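Local atomic coordinates of nigritoxine (Vibrio nigripulchritudo, PDB entry 5M41), a protein that is a bacterial toxin of a new fold that acts on crustaceans and insects. Residues Pro579-His587 / His598-Tyr609; Ile645-Asp654 / Thr711-Met722. All coordinates share one frame; numbering follows the deposited sequence.

Contact 1 (Pro579-His587 / His598-Tyr609)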
loop_
_atom_site.group_PDB
_atom_site.type_symbol
_atom_site.label_atom_id
_atom_site.label_comp_id
_atom_site.label_asym_id
_atom_site.label_seq_id
_atom_site.Cartn_x
_atom_site.Cartn_y
_atom_site.Cartn_z
ATOM N N PRO A 579 -5.433 -24.807 0.684
ATOM C CA PRO A 579 -5.915 -24.618 2.048
ATOM C C PRO A 579 -7.337 -24.040 2.131
ATOM O O PRO A 579 -7.913 -24.034 3.195
ATOM C CB PRO A 579 -4.883 -23.655 2.663
ATOM C CG PRO A 579 -4.302 -22.930 1.510
ATOM C CD PRO A 579 -4.380 -23.836 0.319
ATOM N N TYR A 580 -7.890 -23.601 1.008
ATOM C CA TYR A 580 -9.267 -23.092 0.945
ATOM C C TYR A 580 -10.257 -24.134 0.427
ATOM O O TYR A 580 -11.363 -23.791 0.008
ATOM C CB TYR A 580 -9.317 -21.854 0.035
ATOM C CG TYR A 580 -8.542 -20.672 0.582
ATOM C CD1 TYR A 580 -9.136 -19.761 1.458
ATOM C CD2 TYR A 580 -7.224 -20.460 0.213
ATOM C CE1 TYR A 580 -8.419 -18.670 1.956
ATOM C CE2 TYR A 580 -6.506 -19.373 0.685
ATOM C CZ TYR A 580 -7.098 -18.495 1.564
ATOM O OH TYR A 580 -6.355 -17.439 2.007
ATOM N N SER A 581 -9.836 -25.394 0.382
ATOM C CA SER A 581 -10.701 -26.476 -0.081
ATOM C C SER A 581 -11.663 -26.934 0.998
ATOM O O SER A 581 -11.229 -27.255 2.120
ATOM C CB SER A 581 -9.861 -27.677 -0.496
ATOM O OG SER A 581 -10.708 -28.772 -0.773
ATOM N N PHE A 582 -12.953 -27.003 0.642
ATOM C CA PHE A 582 -14.018 -27.498 1.537
ATOM C C PHE A 582 -14.731 -28.698 0.931
ATOM O O PHE A 582 -15.866 -29.049 1.332
ATOM C CB PHE A 582 -15.012 -26.381 1.892
ATOM C CG PHE A 582 -14.386 -25.269 2.686
ATOM C CD1 PHE A 582 -14.268 -25.371 4.072
ATOM C CD2 PHE A 582 -13.856 -24.151 2.044
ATOM C CE1 PHE A 582 -13.638 -24.369 4.804
ATOM C CE2 PHE A 582 -13.219 -23.142 2.769
ATOM C CZ PHE A 582 -13.115 -23.255 4.150
ATOM N N VAL A 583 -14.040 -29.337 -0.017
ATOM C CA VAL A 583 -14.547 -30.525 -0.711
ATOM C C VAL A 583 -13.475 -31.608 -0.803
ATOM O O VAL A 583 -12.290 -31.351 -0.593
ATOM C CB VAL A 583 -15.040 -30.206 -2.154
ATOM C CG1 VAL A 583 -16.238 -29.253 -2.127
ATOM C CG2 VAL A 583 -13.908 -29.643 -3.017
ATOM N N HIS A 584 -13.914 -32.818 -1.126
ATOM C CA HIS A 584 -13.026 -33.913 -1.494
ATOM C C HIS A 584 -13.873 -34.879 -2.258
ATOM O O HIS A 584 -15.113 -34.723 -2.295
ATOM C CB HIS A 584 -12.376 -34.559 -0.266
ATOM C CG HIS A 584 -13.366 -35.068 0.757
ATOM N ND1 HIS A 584 -14.014 -36.249 0.620
ATOM C CD2 HIS A 584 -13.799 -34.523 1.956
ATOM C CE1 HIS A 584 -14.820 -36.441 1.676
ATOM N NE2 HIS A 584 -14.693 -35.385 2.492
ATOM N N HIS A 585 -13.242 -35.851 -2.919
ATOM C CA HIS A 585 -13.994 -36.943 -3.516
ATOM C C HIS A 585 -13.613 -38.267 -2.915
ATOM O O HIS A 585 -12.560 -38.395 -2.306
ATOM C CB HIS A 585 -13.916 -36.966 -5.040
ATOM C CG HIS A 585 -12.518 -37.124 -5.598
ATOM N ND1 HIS A 585 -12.011 -38.320 -5.967
ATOM C CD2 HIS A 585 -11.540 -36.170 -5.905
ATOM C CE1 HIS A 585 -10.771 -38.145 -6.467
ATOM N NE2 HIS A 585 -10.483 -36.827 -6.420
ATOM N N SER A 586 -14.483 -39.259 -3.058
ATOM C CA SER A 586 -14.230 -40.551 -2.436
ATOM C C SER A 586 -14.986 -41.658 -3.143
ATOM O O SER A 586 -15.895 -41.403 -3.946
ATOM C CB SER A 586 -14.609 -40.506 -0.950
ATOM O OG SER A 586 -16.007 -40.391 -0.801
ATOM N N HIS A 587 -14.603 -42.892 -2.826
ATOM C CA HIS A 587 -15.094 -44.069 -3.513
ATOM C C HIS A 587 -14.660 -45.273 -2.737
ATOM O O HIS A 587 -13.777 -45.189 -1.884
ATOM C CB HIS A 587 -14.513 -44.130 -4.921
ATOM C CG HIS A 587 -13.010 -44.194 -4.946
ATOM N ND1 HIS A 587 -12.251 -43.147 -5.309
ATOM C CD2 HIS A 587 -12.127 -45.226 -4.599
ATOM C CE1 HIS A 587 -10.954 -43.475 -5.209
ATOM N NE2 HIS A 587 -10.878 -44.756 -4.773
ATOM N N HIS A 598 -18.067 -40.252 -5.580
ATOM C CA HIS A 598 -18.883 -39.042 -5.332
ATOM C C HIS A 598 -18.061 -37.920 -4.764
ATOM O O HIS A 598 -17.000 -38.159 -4.174
ATOM C CB HIS A 598 -20.060 -39.344 -4.402
ATOM C CG HIS A 598 -19.647 -39.756 -3.008
ATOM N ND1 HIS A 598 -19.235 -41.022 -2.712
ATOM C CD2 HIS A 598 -19.589 -39.033 -1.817
ATOM C CE1 HIS A 598 -18.928 -41.095 -1.397
ATOM N NE2 HIS A 598 -19.149 -39.879 -0.850
ATOM N N LEU A 599 -18.546 -36.690 -4.950
ATOM C CA LEU A 599 -17.909 -35.483 -4.402
ATOM C C LEU A 599 -18.617 -35.113 -3.107
ATOM O O LEU A 599 -19.855 -35.181 -3.020
ATOM C CB LEU A 599 -17.978 -34.308 -5.396
ATOM C CG LEU A 599 -17.205 -33.031 -4.995
ATOM C CD1 LEU A 599 -16.566 -32.386 -6.212
ATOM C CD2 LEU A 599 -18.082 -32.033 -4.225
ATOM N N THR A 600 -17.839 -34.725 -2.110
ATOM C CA THR A 600 -18.390 -34.355 -0.820
ATOM C C THR A 600 -18.053 -32.922 -0.488
ATOM O O THR A 600 -16.904 -32.513 -0.602
ATOM C CB THR A 600 -17.858 -35.256 0.304
ATOM O OG1 THR A 600 -18.422 -36.554 0.128
ATOM C CG2 THR A 600 -18.278 -34.729 1.687
ATOM N N LEU A 601 -19.083 -32.183 -0.099
ATOM C CA LEU A 601 -18.940 -30.847 0.431
ATOM C C LEU A 601 -18.944 -30.948 1.950
ATOM O O LEU A 601 -19.859 -31.537 2.537
ATOM C CB LEU A 601 -20.117 -29.967 -0.038
ATOM C CG LEU A 601 -20.201 -28.588 0.633
ATOM C CD1 LEU A 601 -19.004 -27.701 0.261
ATOM C CD2 LEU A 601 -21.533 -27.916 0.307
ATOM N N GLU A 602 -17.931 -30.353 2.568
ATOM C CA GLU A 602 -17.765 -30.356 4.008
ATOM C C GLU A 602 -18.626 -29.253 4.664
ATOM O O GLU A 602 -18.160 -28.136 4.916
ATOM C CB GLU A 602 -16.280 -30.202 4.335
ATOM C CG GLU A 602 -15.431 -31.378 3.866
ATOM C CD GLU A 602 -14.002 -30.979 3.504
ATOM O OE1 GLU A 602 -13.473 -30.012 4.085
ATOM O OE2 GLU A 602 -13.393 -31.634 2.633
ATOM N N SER A 603 -19.873 -29.610 4.953
ATOM C CA SER A 603 -20.928 -28.653 5.281
ATOM C C SER A 603 -20.558 -27.668 6.372
ATOM O O SER A 603 -20.568 -26.463 6.140
ATOM C CB SER A 603 -22.194 -29.405 5.683
ATOM O OG SER A 603 -22.631 -30.202 4.605
ATOM N N ASN A 604 -20.220 -28.184 7.549
ATOM C CA ASN A 604 -19.994 -27.335 8.708
ATOM C C ASN A 604 -18.682 -26.576 8.618
ATOM O O ASN A 604 -18.594 -25.436 9.101
ATOM C CB ASN A 604 -20.113 -28.126 10.026
ATOM C CG ASN A 604 -21.557 -28.515 10.347
ATOM O OD1 ASN A 604 -22.487 -27.735 10.149
ATOM N ND2 ASN A 604 -21.744 -29.724 10.848
ATOM N N ALA A 605 -17.679 -27.180 7.977
ATOM C CA ALA A 605 -16.390 -26.496 7.832
ATOM C C ALA A 605 -16.643 -25.281 6.941
ATOM O O ALA A 605 -16.223 -24.173 7.278
ATOM C CB ALA A 605 -15.323 -27.406 7.230
ATOM N N PHE A 606 -17.352 -25.521 5.830
ATOM C CA PHE A 606 -17.690 -24.481 4.865
ATOM C C PHE A 606 -18.569 -23.429 5.542
ATOM O O PHE A 606 -18.278 -22.239 5.470
ATOM C CB PHE A 606 -18.399 -25.081 3.629
ATOM C CG PHE A 606 -18.724 -24.061 2.545
ATOM C CD1 PHE A 606 -17.719 -23.563 1.691
ATOM C CD2 PHE A 606 -20.029 -23.595 2.372
ATOM C CE1 PHE A 606 -18.015 -22.634 0.693
ATOM C CE2 PHE A 606 -20.326 -22.668 1.372
ATOM C CZ PHE A 606 -19.327 -22.189 0.531
ATOM N N LEU A 607 -19.614 -23.889 6.233
ATOM C CA LEU A 607 -20.539 -22.986 6.939
ATOM C C LEU A 607 -19.780 -22.066 7.901
ATOM O O LEU A 607 -19.981 -20.841 7.884
ATOM C CB LEU A 607 -21.652 -23.759 7.691
ATOM C CG LEU A 607 -22.615 -22.946 8.572
ATOM C CD1 LEU A 607 -23.325 -21.849 7.768
ATOM C CD2 LEU A 607 -23.621 -23.833 9.315
ATOM N N THR A 608 -18.912 -22.656 8.720
ATOM C CA THR A 608 -18.178 -21.908 9.739
ATOM C C THR A 608 -17.269 -20.906 9.069
ATOM O O THR A 608 -17.255 -19.726 9.442
ATOM C CB THR A 608 -17.365 -22.824 10.680
ATOM O OG1 THR A 608 -18.269 -23.672 11.400
ATOM C CG2 THR A 608 -16.578 -21.995 11.701
ATOM N N TYR A 609 -16.524 -21.364 8.071
ATOM C CA TYR A 609 -15.591 -20.450 7.410
ATOM C C TYR A 609 -16.328 -19.265 6.788
ATOM O O TYR A 609 -15.944 -18.122 7.009
ATOM C CB TYR A 609 -14.673 -21.160 6.406
ATOM C CG TYR A 609 -13.761 -20.199 5.671
ATOM C CD1 TYR A 609 -12.586 -19.722 6.264
ATOM C CD2 TYR A 609 -14.090 -19.738 4.396
ATOM C CE1 TYR A 609 -11.759 -18.826 5.601
ATOM C CE2 TYR A 609 -13.270 -18.841 3.718
ATOM C CZ TYR A 609 -12.103 -18.393 4.324
ATOM O OH TYR A 609 -11.282 -17.499 3.651
HETATM O O HOH W 1 -16.760 -37.879 -1.332
#
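Phe-582 lies across the first turns of helix 603-614, where Phe-606 turns a ring edge toward its face in an offset edge-to-face pair, centroids 5.7 Å apart and planes at 75°. With chi1 at -177°, the Phe-606 ring swings away from its own N and puts CD1 against Phe-582 CG. Farther out, Phe-582 CZ touches Tyr-609 CB at 3.5 Å, the two rings meeting obliquely, which completes an aromatic cluster of Phe-582, Phe-606 and Tyr-609. Tyr-609 also sets its hydroxyl at the ring edge of Tyr-580 while bonding Glu-625. Just before the strands pair, Glu-602 N donates almost straight to Phe-582 O (2.7 Å). Glu-602 OE2 comes to the edge of the His-584 ring, 3.0 Å from CD2; OE1 is held by Lys-632 in a salt bridge. His-584 with Thr-600 and Ser-586 with His-598 are hydrogen-bonded antiparallel pairs, and Thr-600 CB sits over the His-584 imidazole face, 3.9 Å from its centroid. One water links the hydroxyls of Ser-586 and Thr-600 with His-598 O; Thr-600 OG1 also bonds His-650 ND1. The other face bears Val-583 and Leu-599, touching through CG1 and CD2. This is an antiparallel beta hairpin, 583-589/594-601, whose second strand runs through Glu-602 at the N-cap into helix 603-614.

Contact 2 (Ile645-Asp654 / Thr711-Met722)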
loop_
_atom_site.group_PDB
_atom_site.type_symbol
_atom_site.label_atom_id
_atom_site.label_comp_id
_atom_site.label_asym_id
_atom_site.label_seq_id
_atom_site.Cartn_x
_atom_site.Cartn_y
_atom_site.Cartn_z
ATOM N N ILE A 645 -25.390 -28.001 10.341
ATOM C CA ILE A 645 -25.722 -28.942 9.276
ATOM C C ILE A 645 -25.482 -30.361 9.785
ATOM O O ILE A 645 -24.356 -30.696 10.194
ATOM C CB ILE A 645 -24.932 -28.716 7.976
ATOM C CG1 ILE A 645 -24.781 -27.209 7.642
ATOM C CG2 ILE A 645 -25.589 -29.486 6.839
ATOM C CD1 ILE A 645 -26.095 -26.451 7.432
ATOM N N PRO A 646 -26.535 -31.196 9.775
ATOM C CA PRO A 646 -26.457 -32.553 10.352
ATOM C C PRO A 646 -25.450 -33.495 9.671
ATOM O O PRO A 646 -25.047 -34.475 10.273
ATOM C CB PRO A 646 -27.883 -33.082 10.187
ATOM C CG PRO A 646 -28.744 -31.841 10.155
ATOM C CD PRO A 646 -27.917 -30.847 9.381
ATOM N N ASP A 647 -25.048 -33.212 8.432
ATOM C CA ASP A 647 -24.108 -34.096 7.724
ATOM C C ASP A 647 -23.446 -33.346 6.578
ATOM O O ASP A 647 -23.868 -32.244 6.225
ATOM C CB ASP A 647 -24.848 -35.331 7.165
ATOM C CG ASP A 647 -23.937 -36.567 7.005
ATOM O OD1 ASP A 647 -22.697 -36.473 7.189
ATOM O OD2 ASP A 647 -24.480 -37.660 6.705
ATOM N N ASN A 648 -22.413 -33.954 6.005
ATOM C CA ASN A 648 -21.828 -33.506 4.759
ATOM C C ASN A 648 -22.790 -33.727 3.628
ATOM O O ASN A 648 -23.711 -34.509 3.747
ATOM C CB ASN A 648 -20.516 -34.256 4.478
ATOM C CG ASN A 648 -19.404 -33.822 5.414
ATOM O OD1 ASN A 648 -19.474 -32.748 6.024
ATOM N ND2 ASN A 648 -18.377 -34.650 5.539
ATOM N N ILE A 649 -22.529 -33.038 2.528
ATOM C CA ILE A 649 -23.400 -32.947 1.372
ATOM C C ILE A 649 -22.693 -33.653 0.207
ATOM O O ILE A 649 -21.501 -33.486 0.032
ATOM C CB ILE A 649 -23.620 -31.447 1.047
ATOM C CG1 ILE A 649 -24.717 -30.874 1.958
ATOM C CG2 ILE A 649 -23.938 -31.230 -0.416
ATOM C CD1 ILE A 649 -24.785 -29.359 2.033
ATOM N N HIS A 650 -23.430 -34.439 -0.574
ATOM C CA HIS A 650 -22.826 -35.278 -1.619
ATOM C C HIS A 650 -23.377 -35.014 -2.990
ATOM O O HIS A 650 -24.583 -34.814 -3.161
ATOM C CB HIS A 650 -22.984 -36.765 -1.264
ATOM C CG HIS A 650 -22.549 -37.106 0.149
ATOM N ND1 HIS A 650 -21.254 -37.102 0.531
ATOM C CD2 HIS A 650 -23.297 -37.444 1.287
ATOM C CE1 HIS A 650 -21.172 -37.422 1.850
ATOM N NE2 HIS A 650 -22.419 -37.642 2.302
ATOM N N PHE A 651 -22.487 -35.010 -3.977
ATOM C CA PHE A 651 -22.847 -34.896 -5.385
ATOM C C PHE A 651 -22.252 -36.098 -6.112
ATOM O O PHE A 651 -21.180 -36.579 -5.745
ATOM C CB PHE A 651 -22.198 -33.667 -6.015
ATOM C CG PHE A 651 -22.673 -32.343 -5.470
ATOM C CD1 PHE A 651 -23.571 -31.566 -6.198
ATOM C CD2 PHE A 651 -22.129 -31.816 -4.304
ATOM C CE1 PHE A 651 -23.972 -30.318 -5.734
ATOM C CE2 PHE A 651 -22.518 -30.564 -3.837
ATOM C CZ PHE A 651 -23.442 -29.817 -4.556
ATOM N N ARG A 652 -22.923 -36.574 -7.152
ATOM C CA ARG A 652 -22.400 -37.708 -7.944
ATOM C C ARG A 652 -22.899 -37.589 -9.377
ATOM O O ARG A 652 -23.860 -36.855 -9.628
ATOM C CB ARG A 652 -22.777 -39.073 -7.324
ATOM C CG ARG A 652 -23.988 -39.017 -6.401
ATOM C CD ARG A 652 -24.481 -40.346 -5.855
ATOM N NE ARG A 652 -23.468 -41.118 -5.146
ATOM C CZ ARG A 652 -23.211 -41.044 -3.844
ATOM N NH1 ARG A 652 -23.864 -40.212 -3.068
ATOM N NH2 ARG A 652 -22.271 -41.810 -3.325
ATOM N N THR A 653 -22.246 -38.280 -10.311
ATOM C CA THR A 653 -22.690 -38.251 -11.702
ATOM C C THR A 653 -23.863 -39.203 -11.866
ATOM O O THR A 653 -24.045 -40.137 -11.063
ATOM C CB THR A 653 -21.590 -38.670 -12.691
ATOM O OG1 THR A 653 -21.292 -40.060 -12.499
ATOM C CG2 THR A 653 -20.319 -37.857 -12.480
ATOM N N ASP A 654 -24.649 -38.977 -12.909
ATOM C CA ASP A 654 -25.710 -39.905 -13.257
ATOM C C ASP A 654 -25.221 -41.355 -13.491
ATOM O O ASP A 654 -25.838 -42.310 -12.998
ATOM C CB ASP A 654 -26.485 -39.399 -14.473
ATOM C CG ASP A 654 -27.645 -40.295 -14.815
ATOM O OD1 ASP A 654 -28.640 -40.282 -14.064
ATOM O OD2 ASP A 654 -27.535 -41.038 -15.813
ATOM N N THR A 711 -21.853 -32.006 -14.496
ATOM C CA THR A 711 -22.258 -33.426 -14.571
ATOM C C THR A 711 -22.410 -34.051 -13.166
ATOM O O THR A 711 -22.742 -35.229 -13.025
ATOM C CB THR A 711 -21.312 -34.280 -15.463
ATOM O OG1 THR A 711 -19.972 -34.248 -14.958
ATOM C CG2 THR A 711 -21.307 -33.784 -16.937
ATOM N N LEU A 712 -22.161 -33.242 -12.141
ATOM C CA LEU A 712 -22.306 -33.655 -10.756
ATOM C C LEU A 712 -23.612 -33.167 -10.150
ATOM O O LEU A 712 -23.795 -31.959 -9.945
ATOM C CB LEU A 712 -21.112 -33.169 -9.927
ATOM C CG LEU A 712 -19.789 -33.926 -10.175
ATOM C CD1 LEU A 712 -18.611 -33.148 -9.610
ATOM C CD2 LEU A 712 -19.849 -35.318 -9.564
ATOM N N PHE A 713 -24.507 -34.100 -9.840
ATOM C CA PHE A 713 -25.807 -33.733 -9.256
ATOM C C PHE A 713 -25.891 -33.964 -7.732
ATOM O O PHE A 713 -25.361 -34.935 -7.220
ATOM C CB PHE A 713 -26.959 -34.463 -9.963
ATOM C CG PHE A 713 -27.017 -34.222 -11.447
ATOM C CD1 PHE A 713 -27.695 -33.118 -11.969
ATOM C CD2 PHE A 713 -26.412 -35.117 -12.334
ATOM C CE1 PHE A 713 -27.751 -32.896 -13.341
ATOM C CE2 PHE A 713 -26.472 -34.906 -13.710
ATOM C CZ PHE A 713 -27.135 -33.788 -14.214
ATOM N N LEU A 714 -26.579 -33.071 -7.021
ATOM C CA LEU A 714 -26.778 -33.227 -5.583
ATOM C C LEU A 714 -27.690 -34.439 -5.325
ATOM O O LEU A 714 -28.709 -34.571 -5.997
ATOM C CB LEU A 714 -27.406 -31.946 -5.015
ATOM C CG LEU A 714 -27.742 -31.872 -3.516
ATOM C CD1 LEU A 714 -26.493 -31.570 -2.704
ATOM C CD2 LEU A 714 -28.765 -30.772 -3.264
ATOM N N ASP A 715 -27.307 -35.312 -4.379
ATOM C CA ASP A 715 -28.155 -36.431 -3.926
ATOM C C ASP A 715 -29.466 -35.905 -3.398
ATOM O O ASP A 715 -29.492 -34.883 -2.697
ATOM C CB ASP A 715 -27.529 -37.218 -2.758
ATOM C CG ASP A 715 -26.331 -38.012 -3.155
ATOM O OD1 ASP A 715 -25.939 -37.943 -4.345
ATOM O OD2 ASP A 715 -25.768 -38.697 -2.266
ATOM N N VAL A 716 -30.541 -36.636 -3.669
ATOM C CA VAL A 716 -31.828 -36.296 -3.069
ATOM C C VAL A 716 -31.666 -36.215 -1.538
ATOM O O VAL A 716 -32.222 -35.303 -0.881
ATOM C CB VAL A 716 -32.931 -37.297 -3.496
ATOM C CG1 VAL A 716 -34.159 -37.194 -2.595
ATOM C CG2 VAL A 716 -33.325 -37.054 -4.954
ATOM N N ALA A 717 -30.875 -37.133 -0.981
ATOM C CA ALA A 717 -30.681 -37.218 0.473
ATOM C C ALA A 717 -29.980 -35.974 1.064
ATOM O O ALA A 717 -30.127 -35.675 2.255
ATOM C CB ALA A 717 -29.939 -38.504 0.852
ATOM N N SER A 718 -29.226 -35.254 0.231
ATOM C CA SER A 718 -28.552 -34.031 0.671
ATOM C C SER A 718 -29.425 -32.753 0.544
ATOM O O SER A 718 -28.996 -31.664 0.952
ATOM C CB SER A 718 -27.277 -33.849 -0.135
ATOM O OG SER A 718 -26.351 -34.875 0.148
ATOM N N THR A 719 -30.619 -32.886 -0.036
ATOM C CA THR A 719 -31.497 -31.735 -0.315
ATOM C C THR A 719 -31.642 -30.755 0.851
ATOM O O THR A 719 -31.330 -29.561 0.711
ATOM C CB THR A 719 -32.902 -32.188 -0.744
ATOM O OG1 THR A 719 -32.788 -32.949 -1.944
ATOM C CG2 THR A 719 -33.860 -30.942 -1.003
ATOM N N ASN A 720 -32.126 -31.262 1.984
ATOM C CA ASN A 720 -32.358 -30.436 3.161
ATOM C C ASN A 720 -31.084 -29.803 3.697
ATOM O O ASN A 720 -31.102 -28.641 4.128
ATOM C CB ASN A 720 -33.104 -31.223 4.253
ATOM C CG ASN A 720 -34.557 -31.487 3.876
ATOM O OD1 ASN A 720 -35.026 -30.990 2.845
ATOM N ND2 ASN A 720 -35.276 -32.266 4.701
ATOM N N TYR A 721 -29.985 -30.546 3.643
ATOM C CA TYR A 721 -28.701 -30.045 4.136
ATOM C C TYR A 721 -28.255 -28.862 3.294
ATOM O O TYR A 721 -27.862 -27.827 3.843
ATOM C CB TYR A 721 -27.619 -31.137 4.165
ATOM C CG TYR A 721 -27.985 -32.399 4.944
ATOM C CD1 TYR A 721 -28.823 -32.347 6.068
ATOM C CD2 TYR A 721 -27.477 -33.640 4.552
ATOM C CE1 TYR A 721 -29.152 -33.507 6.771
ATOM C CE2 TYR A 721 -27.793 -34.806 5.246
ATOM C CZ TYR A 721 -28.626 -34.733 6.352
ATOM O OH TYR A 721 -28.945 -35.892 7.021
ATOM N N MET A 722 -28.369 -29.004 1.970
ATOM C CA MET A 722 -28.019 -27.932 1.024
ATOM C C MET A 722 -28.883 -26.664 1.195
ATOM O O MET A 722 -28.351 -25.559 1.283
ATOM C CB MET A 722 -28.064 -28.441 -0.425
ATOM C CG MET A 722 -27.698 -27.383 -1.464
ATOM S SD MET A 722 -26.067 -26.614 -1.202
ATOM C CE MET A 722 -25.050 -27.809 -2.069
HETATM O O HOH W 2 -23.853 -36.897 -14.758
#
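Phe-713 N donates to Arg-652 O at 2.8 Å, and Arg-652 N returns a bond to Phe-713 O, making the two residues a hydrogen-bonded antiparallel pair. From the same strand residue the guanidinium of Arg-652 forms a salt bridge with Asp-715, NH1 standing 2.6 Å from OD2, though as a hydrogen bond it is weak, bent to 119° at the hydrogen. Guanidinium and carboxylate are nearly coplanar, 25° apart, and the acid approaches at the guanidinium edge. Arg-652 CG and CD lie against Asp-715 OD1, and the bend at chi3 (56°) then turns the guanidinium so that NH1 faces OD2. The backbone of the same aspartate is fixed by a nearly straight bond from its N to His-650 O (3.0 Å), so main chain and side chain both tie it to the strand. From the same edge of the strand His-650 N donates to Ser-718 OG, also at 3.0 Å, joining the strand to the lead-in of the helix. Phe-651, on the opposite face of the sheet from Arg-652, takes Leu-714 CD1 over one ring face, 4.2 Å from the centroid, while Met-722 CE reaches its CZ. Leu-714 CD1 also presses closely on Ile-649 CG2. At the far end Tyr-721 and Ile-649 run antiparallel alongside each other, CB of the tyrosine on CG1 of the isoleucine. Pro-646 CB touches Tyr-721 CE1 (3.7 Å) and Asp-647 CB touches CE2, with Asp-647 N over the ring centre. Strand 713-715 forms one edge of a six-stranded antiparallel sheet, paired with 649-652, which 594-601 flanks on its other edge, while helix 719-731 packs Leu-725 against Ile-645 and Ile-649.

Contacts 1 and 2, centred 12 Å apart, are successive parts of one six-stranded antiparallel sheet: strand 594-601 of contact 1 neighbours strand 649-652 of contact 2. Probable backbone hydrogen bonds join them, Leu-601 N to Ile-649 O and Leu-599 N to Phe-651 O, each 2.8 Å. Side chains continue the seam: Thr-600 OG1 bonds His-650 ND1, and the His-598 and His-650 rings meet at about 80°. The start of the contact 1 helix is linked to the loop before strand 649-652 through Ser-603 OG with Asp-647 O and Asn-604 ND2 with Ile-645 O. Neither contact includes the magnesium-binding residues Val-189, Glu-192 and Asp-195.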